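Local coordinates for pheromone cOB1/lipoprotein, YaeC family (Enterococcus faecalis, PDB 4EF1), which probably binds methionine as the lipid-linked receptor of an ABC importer, and is the precursor of the peptide pheromone cOB1, at residues N65-V68 against K69-Y73; E98-D101 against G102-I105; G132-R135 against T136-T139; A206-K209 against E210-N213. All blocks are in the same frame, centred on the assembly; numbering follows the deposited sequence.

Contact 1 (N65-V68 against K69-Y73); sequences NEAV and KENDY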
# COMPACT_ATOMS: atom_id res chain seq x y z
N ASN A 65 11.25 -1.60 -4.96
CA ASN A 65 12.28 -1.59 -6.05
C ASN A 65 12.65 -0.16 -6.46
O ASN A 65 13.85 0.15 -6.71
CB ASN A 65 11.79 -2.36 -7.28
CG ASN A 65 11.67 -3.88 -7.05
OD1 ASN A 65 12.19 -4.43 -6.08
ND2 ASN A 65 10.94 -4.54 -7.94
N GLU A 66 11.65 0.70 -6.56
CA GLU A 66 11.94 2.11 -6.87
C GLU A 66 12.81 2.77 -5.78
O GLU A 66 13.74 3.48 -6.10
CB GLU A 66 10.66 2.89 -7.03
CG GLU A 66 10.98 4.34 -7.27
CD GLU A 66 9.77 5.14 -7.42
OE1 GLU A 66 9.13 5.38 -6.36
OE2 GLU A 66 9.49 5.53 -8.56
N ALA A 67 12.46 2.53 -4.51
CA ALA A 67 13.18 3.07 -3.38
C ALA A 67 14.63 2.56 -3.34
O ALA A 67 15.54 3.34 -3.05
CB ALA A 67 12.43 2.76 -2.06
N VAL A 68 14.84 1.29 -3.68
CA VAL A 68 16.15 0.67 -3.68
C VAL A 68 17.01 1.28 -4.77
O VAL A 68 18.15 1.67 -4.53
CB VAL A 68 16.09 -0.87 -3.80
CG1 VAL A 68 17.47 -1.47 -4.09
CG2 VAL A 68 15.51 -1.48 -2.53
N LYS A 69 16.40 1.46 -5.93
CA LYS A 69 17.10 2.03 -7.08
C LYS A 69 17.48 3.50 -6.84
O LYS A 69 18.60 3.91 -7.09
CB LYS A 69 16.20 1.92 -8.33
CG LYS A 69 16.81 2.54 -9.60
CD LYS A 69 16.15 2.16 -10.93
CE LYS A 69 16.99 2.66 -12.12
NZ LYS A 69 16.14 3.00 -13.31
N GLU A 70 16.51 4.27 -6.36
CA GLU A 70 16.69 5.71 -6.13
C GLU A 70 17.70 6.01 -5.05
O GLU A 70 18.46 6.95 -5.19
CB GLU A 70 15.35 6.34 -5.73
CG GLU A 70 15.33 7.84 -5.56
CD GLU A 70 15.80 8.54 -6.82
OE1 GLU A 70 15.40 8.09 -7.92
OE2 GLU A 70 16.59 9.51 -6.71
N ASN A 71 17.70 5.21 -3.99
CA ASN A 71 18.48 5.51 -2.77
C ASN A 71 19.66 4.58 -2.49
O ASN A 71 20.34 4.74 -1.47
CB ASN A 71 17.51 5.49 -1.58
CG ASN A 71 16.39 6.47 -1.73
OD1 ASN A 71 16.60 7.66 -1.49
ND2 ASN A 71 15.19 6.00 -2.16
N ASP A 72 19.93 3.63 -3.39
CA ASP A 72 21.00 2.63 -3.19
C ASP A 72 20.84 1.87 -1.88
O ASP A 72 21.83 1.53 -1.22
CB ASP A 72 22.41 3.25 -3.27
CG ASP A 72 22.72 3.82 -4.63
OD1 ASP A 72 21.84 3.81 -5.50
OD2 ASP A 72 23.86 4.28 -4.83
N TYR A 73 19.60 1.62 -1.47
CA TYR A 73 19.38 0.88 -0.23
C TYR A 73 19.74 -0.59 -0.44
O TYR A 73 19.27 -1.19 -1.38
CB TYR A 73 17.92 0.92 0.20
CG TYR A 73 17.37 2.23 0.66
CD1 TYR A 73 18.09 3.06 1.52
CD2 TYR A 73 16.08 2.61 0.31
CE1 TYR A 73 17.56 4.25 1.97
CE2 TYR A 73 15.54 3.78 0.76
CZ TYR A 73 16.28 4.58 1.61
OH TYR A 73 15.72 5.73 2.01

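Contact 2 (E98-D101 against G102-I105); sequences EIPD and GSTI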
# COMPACT_ATOMS: atom_id res chain seq x y z
N GLU A 98 -20.45 9.16 -13.90
CA GLU A 98 -20.97 10.51 -13.60
C GLU A 98 -19.94 11.62 -13.73
O GLU A 98 -20.31 12.76 -13.83
CB GLU A 98 -21.50 10.60 -12.15
CG GLU A 98 -22.85 9.95 -11.89
CD GLU A 98 -23.19 9.89 -10.40
OE1 GLU A 98 -22.40 10.37 -9.56
OE2 GLU A 98 -24.27 9.37 -10.07
N ILE A 99 -18.65 11.28 -13.68
CA ILE A 99 -17.57 12.29 -13.77
C ILE A 99 -17.62 13.09 -15.09
O ILE A 99 -17.68 12.50 -16.18
CB ILE A 99 -16.17 11.62 -13.53
CG1 ILE A 99 -16.03 11.20 -12.07
CG2 ILE A 99 -15.02 12.50 -13.90
CD1 ILE A 99 -14.82 10.35 -11.76
N PRO A 100 -17.64 14.44 -15.00
CA PRO A 100 -17.67 15.26 -16.20
C PRO A 100 -16.43 15.11 -17.04
O PRO A 100 -15.34 14.86 -16.51
CB PRO A 100 -17.79 16.68 -15.65
CG PRO A 100 -18.43 16.53 -14.30
CD PRO A 100 -17.91 15.23 -13.78
N ASP A 101 -16.57 15.33 -18.34
CA ASP A 101 -15.42 15.34 -19.22
C ASP A 101 -14.43 16.42 -18.75
O ASP A 101 -14.83 17.48 -18.25
CB ASP A 101 -15.78 15.60 -20.67
CG ASP A 101 -16.50 14.42 -21.35
OD1 ASP A 101 -16.88 13.43 -20.66
OD2 ASP A 101 -16.66 14.53 -22.59
N GLY A 102 -13.15 16.14 -18.90
CA GLY A 102 -12.13 17.08 -18.49
C GLY A 102 -11.89 17.23 -17.01
O GLY A 102 -11.14 18.12 -16.61
N SER A 103 -12.50 16.37 -16.20
CA SER A 103 -12.27 16.39 -14.78
C SER A 103 -10.83 15.94 -14.50
O SER A 103 -10.22 15.20 -15.27
CB SER A 103 -13.26 15.45 -14.05
OG SER A 103 -14.60 15.90 -14.16
N THR A 104 -10.30 16.42 -13.37
CA THR A 104 -8.99 16.05 -12.88
C THR A 104 -9.13 14.95 -11.81
O THR A 104 -9.91 15.08 -10.85
CB THR A 104 -8.25 17.27 -12.31
OG1 THR A 104 -8.20 18.32 -13.31
CG2 THR A 104 -6.80 16.90 -11.80
N ILE A 105 -8.34 13.90 -11.99
CA ILE A 105 -8.22 12.80 -11.05
C ILE A 105 -6.90 13.04 -10.32
O ILE A 105 -5.86 13.27 -10.96
CB ILE A 105 -8.22 11.44 -11.78
CG1 ILE A 105 -9.46 11.26 -12.65
CG2 ILE A 105 -8.08 10.26 -10.78
CD1 ILE A 105 -10.79 11.26 -11.91

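Contact 3 (G132-R135 against T136-T139); sequences GVDR and TTAT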
# COMPACT_ATOMS: atom_id res chain seq x y z
N GLY A 132 1.80 -1.95 -27.13
CA GLY A 132 3.22 -2.14 -26.87
C GLY A 132 3.73 -1.28 -25.73
O GLY A 132 4.91 -0.95 -25.70
N VAL A 133 2.83 -0.92 -24.81
CA VAL A 133 3.21 -0.22 -23.60
C VAL A 133 3.80 -1.25 -22.65
O VAL A 133 3.33 -2.39 -22.58
CB VAL A 133 2.02 0.46 -22.87
CG1 VAL A 133 0.92 -0.52 -22.48
CG2 VAL A 133 2.50 1.15 -21.61
N ASP A 134 4.84 -0.84 -21.93
CA ASP A 134 5.32 -1.63 -20.82
C ASP A 134 4.34 -1.40 -19.66
O ASP A 134 4.46 -0.41 -18.94
CB ASP A 134 6.75 -1.22 -20.46
CG ASP A 134 7.29 -1.97 -19.26
OD1 ASP A 134 6.53 -2.76 -18.63
OD2 ASP A 134 8.48 -1.75 -18.94
N ARG A 135 3.39 -2.32 -19.47
CA ARG A 135 2.37 -2.19 -18.39
C ARG A 135 2.89 -2.22 -16.96
O ARG A 135 2.22 -1.76 -16.02
CB ARG A 135 1.29 -3.28 -18.55
CG ARG A 135 0.45 -3.08 -19.79
CD ARG A 135 -0.61 -4.14 -19.98
NE ARG A 135 -1.54 -3.70 -21.01
CZ ARG A 135 -2.66 -2.98 -20.80
NH1 ARG A 135 -3.06 -2.62 -19.58
NH2 ARG A 135 -3.39 -2.65 -21.86
N THR A 136 4.08 -2.77 -16.79
CA THR A 136 4.72 -2.88 -15.47
C THR A 136 5.08 -1.49 -14.89
O THR A 136 4.97 -1.27 -13.69
CB THR A 136 5.97 -3.80 -15.57
OG1 THR A 136 6.92 -3.23 -16.49
CG2 THR A 136 5.59 -5.23 -16.09
N THR A 137 5.46 -0.56 -15.77
CA THR A 137 5.87 0.80 -15.41
C THR A 137 4.95 1.86 -16.06
O THR A 137 5.43 2.92 -16.49
CB THR A 137 7.33 1.02 -15.92
OG1 THR A 137 7.36 0.94 -17.36
CG2 THR A 137 8.26 -0.02 -15.33
N ALA A 138 3.64 1.58 -16.12
CA ALA A 138 2.72 2.45 -16.85
C ALA A 138 2.66 3.84 -16.23
O ALA A 138 2.66 3.99 -15.00
CB ALA A 138 1.32 1.83 -16.99
N THR A 139 2.66 4.85 -17.09
CA THR A 139 2.46 6.25 -16.67
C THR A 139 1.35 6.86 -17.53
O THR A 139 0.84 6.24 -18.49
CB THR A 139 3.75 7.09 -16.74
OG1 THR A 139 4.13 7.29 -18.13
CG2 THR A 139 4.92 6.39 -15.94

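Contact 4 (A206-K209 against E210-N213); sequences AVRK and EDEN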
# COMPACT_ATOMS: atom_id res chain seq x y z
N ALA A 206 10.43 -5.92 4.97
CA ALA A 206 11.74 -5.65 4.34
C ALA A 206 12.79 -5.56 5.45
O ALA A 206 12.51 -5.05 6.49
CB ALA A 206 11.68 -4.36 3.54
N VAL A 207 14.00 -6.02 5.17
CA VAL A 207 15.14 -5.97 6.10
C VAL A 207 16.39 -5.61 5.35
O VAL A 207 16.39 -5.64 4.12
CB VAL A 207 15.35 -7.34 6.85
CG1 VAL A 207 14.12 -7.66 7.71
CG2 VAL A 207 15.69 -8.50 5.89
N ARG A 208 17.48 -5.29 6.07
CA ARG A 208 18.77 -5.04 5.44
C ARG A 208 19.29 -6.39 4.94
O ARG A 208 19.00 -7.45 5.53
CB ARG A 208 19.77 -4.40 6.43
CG ARG A 208 19.43 -2.98 6.86
CD ARG A 208 20.52 -2.32 7.71
NE ARG A 208 20.75 -3.05 8.95
CZ ARG A 208 19.96 -3.04 10.03
NH1 ARG A 208 18.90 -2.26 10.11
NH2 ARG A 208 20.28 -3.76 11.09
N LYS A 209 20.07 -6.34 3.86
CA LYS A 209 20.58 -7.57 3.25
C LYS A 209 21.32 -8.50 4.22
O LYS A 209 21.11 -9.69 4.18
CB LYS A 209 21.45 -7.28 2.01
CG LYS A 209 22.00 -8.57 1.38
CD LYS A 209 22.32 -8.48 -0.09
CE LYS A 209 22.61 -9.87 -0.67
NZ LYS A 209 21.43 -10.77 -0.54
N GLU A 210 22.14 -7.94 5.11
CA GLU A 210 22.85 -8.76 6.10
C GLU A 210 21.93 -9.60 7.03
O GLU A 210 22.39 -10.58 7.64
CB GLU A 210 23.83 -7.91 6.93
CG GLU A 210 23.20 -6.82 7.80
CD GLU A 210 23.18 -5.44 7.17
OE1 GLU A 210 23.23 -5.31 5.92
OE2 GLU A 210 23.18 -4.47 7.95
N ASP A 211 20.68 -9.17 7.20
CA ASP A 211 19.67 -9.89 7.97
C ASP A 211 18.69 -10.75 7.14
O ASP A 211 17.62 -11.16 7.64
CB ASP A 211 18.90 -8.89 8.81
CG ASP A 211 19.75 -8.27 9.92
OD1 ASP A 211 20.75 -8.88 10.35
OD2 ASP A 211 19.38 -7.19 10.39
N GLU A 212 19.05 -11.04 5.89
CA GLU A 212 18.22 -11.83 4.96
C GLU A 212 17.84 -13.20 5.53
O GLU A 212 16.72 -13.65 5.36
CB GLU A 212 18.97 -12.02 3.66
CG GLU A 212 18.25 -12.70 2.52
CD GLU A 212 19.10 -12.72 1.26
OE1 GLU A 212 20.34 -12.63 1.35
OE2 GLU A 212 18.53 -12.83 0.18
N ASN A 213 18.75 -13.82 6.26
CA ASN A 213 18.49 -15.13 6.86
C ASN A 213 18.19 -15.08 8.35
O ASN A 213 18.29 -16.09 9.01
CB ASN A 213 19.69 -16.05 6.63
CG ASN A 213 20.07 -16.13 5.16
OD1 ASN A 213 19.21 -16.23 4.30
ND2 ASN A 213 21.38 -16.10 4.88
O HOH W 1 17.80 -5.26 9.05
O HOH W 2 23.07 -4.87 10.62

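Contact 1 (N65-V68 against K69-Y73)
Lys-69 N and Glu-70 N bond back one helical turn, to Asn-65 O and Glu-66 O, in the regular i to i+4 pattern of helix 61-71. The C-terminal end of that helix follows at once, and Asn-71 does two things there. Its backbone N donates to Ala-67 O at 3.0 Å, and its side chain folds back to the same oxygen, ND2 lying 2.8 Å from Ala-67 O. Because CG sits beside the backbone N (chi1 -58°), the amide can reach a lone pair in the plane of the Ala-67 carbonyl, while the backbone N-H comes in at a tilt. One oxygen is thus gripped twice by one residue. Asp-72, with positive phi, breaks the helix; Val-68 O then receives weak bonds from Asp-72 N and Tyr-73 N. Beyond the break, Tyr-73 doubles back so that Asn-71 CB stands 3.4 Å above its ring, over the centre, and CD2 comes 3.5 Å from Ala-67 O. The ring also stacks with Phe-75 and touches Asn-45 of helix 43-50. Val-68, its CG1 anti to N (chi1 168°), brings that methyl to 3.3 Å from Tyr-73 O.

Contact 2 (E98-D101 against G102-I105)
A type II beta turn from Pro-100 to Ser-103 leads the chain into strand 104-108, an inner strand of the five-stranded mixed sheet. Gly-102 takes the third position of the turn with a positive phi of 75°, a conformation that favours glycine. The turn closes in the usual way, Ser-103 N donating to Pro-100 O at 3.2 Å, but the side chain of Ser-103 adds a second grip. Its hydroxyl lies beside its own backbone N (chi1 -66°), which directs OG to the same carbonyl, 2.7 Å from Pro-100 O. Both donors come to the oxygen from one face of the carbonyl plane: the N-H stands well above that plane, and the hydroxyl is tilted from it. The hydroxyl is also flanked by carbon, with Pro-100 CD 3.4 Å from Ser-103 OG. Ile-99 CG2 also presses against Ser-103 CB at 3.4 Å, tighter than ordinary van der Waals contact. Further in, Ile-99 and Ile-105 cross at about a right angle and meet through their terminal methyls, Ile-99 CD1 lying 4.1 Å from Ile-105 CD1. Leu-150 and Phe-152 extend this apolar patch, touching Ile-99 and Ile-105 respectively. Lys-148 and Lys-151 bond through their NZ atoms to Ile-99 O and Gly-102 O, tying the turn to strand 151-156 and the residues just before it. The chemistry implies a turn closed twice over: the serine hydroxyl spends its proton on the carbonyl that the backbone already uses, so the rotation of that side chain is fixed together with the turn.

Contact 3 (G132-R135 against T136-T139)
Asp-134 reaches forward over Thr-136 and Thr-137 in a bend that may be an Asx turn, within the loop joining strands 127-129 and 143-146, which pair as a small antiparallel sheet. Its CB already lies 3.8 Å from Thr-137 OG1. With CG anti to N (chi1 177°), the carboxylate is carried out over the residues that follow, and Asp-134 CG comes to 3.5 Å from Thr-137 OG1. The two oxygens then part company. OD1 turns to the backbone, where Thr-136 N donates to Asp-134 OD1 at 3.1 Å; this is the bond that suggests the Asx turn, but OD1 is modelled implausibly close to the Thr-136 hydroxyl, so its exact position is doubtful. OD2 goes to the other side chain, and Thr-137 OG1 lies 3.3 Å from Asp-134 OD2, a weak bond, and not a settled one, because the same proton has another acceptor within reach. The hydroxyl of Thr-137 is placed for this by chi1 of 63°, which sets OG1 between its own backbone N and carbonyl carbon. The backbone adds a weak closure of its own, Thr-137 N to Asp-134 O at 3.3 Å. Arg-135 turns elsewhere: its chain runs extended from CG to NE, and NH1 forms a salt bridge with Glu-122 of helix 114-123. Beyond the bend the chain meets the body of the protein through Ala-138, which rests on Leu-118 and Leu-129 and whose CB lies 3.8 Å from Arg-135 O.

Contact 4 (A206-K209 against E210-N213)
Arg-208 and Glu-210 meet because both chains bend: the arginine kinks at chi3 (-61°), and the glutamate, with CG lodged between backbone N and carbonyl carbon (chi1 64°), turns back at chi2. Arg-208 NE then donates to Glu-210 OE2 at 3.0 Å. The oxygen sits in the guanidinium plane, yet the N-H comes to it from above the carboxylate, the two planes being 56° apart. A water completes that edge, 3.0 Å from Arg-208 NH2 and bonded to Glu-210 OE2. Asp-211 runs alongside the arginine, but its OD2 is 3.6 Å from Arg-208 NH2 and well out of plane, a long bridge of charges only. A second water lies over the guanidinium face, accepts from the backbone N of Arg-208 and donates to Asp-211 OD2. The remaining corner, NH1, bonds to Leu-48 O, outside the loop. Lys-209 and Glu-212 extend together, joined by a salt bridge of 2.9 Å from Lys-209 NZ to Glu-212 OE1. In the backbone, Asp-211 N bonds to Arg-208 O at 2.9 Å and Glu-212 N to Lys-209 O at 3.0 Å. These i to i+3 bonds form a short 3-10-like turn that follows strand 203-208 and carries the surface salt-bridge network of Arg-208, Glu-210 and Asp-211.

Overall arrangement
The four contacts follow one another along the chain without interleaving, and none touches another. Contacts 1 and 4 belong with the six-stranded sheet: contact 1 ends the helix after strand 55-60, contact 4 ends the adjacent strand 203-208, and their centres are about 15 Å apart. Contact 2 feeds the five-stranded sheet, on the opposite side of the chain's centre from contact 4, the two centres about 45 Å apart. Contact 3, in the loop of the two-stranded sheet, has its centre about 20 Å from that of contact 1. Two main sheets suit the two-lobed fold of periplasmic binding proteins; in contact 1 the side chain of Ala-67 is about 8 Å from the bound selenomethionine.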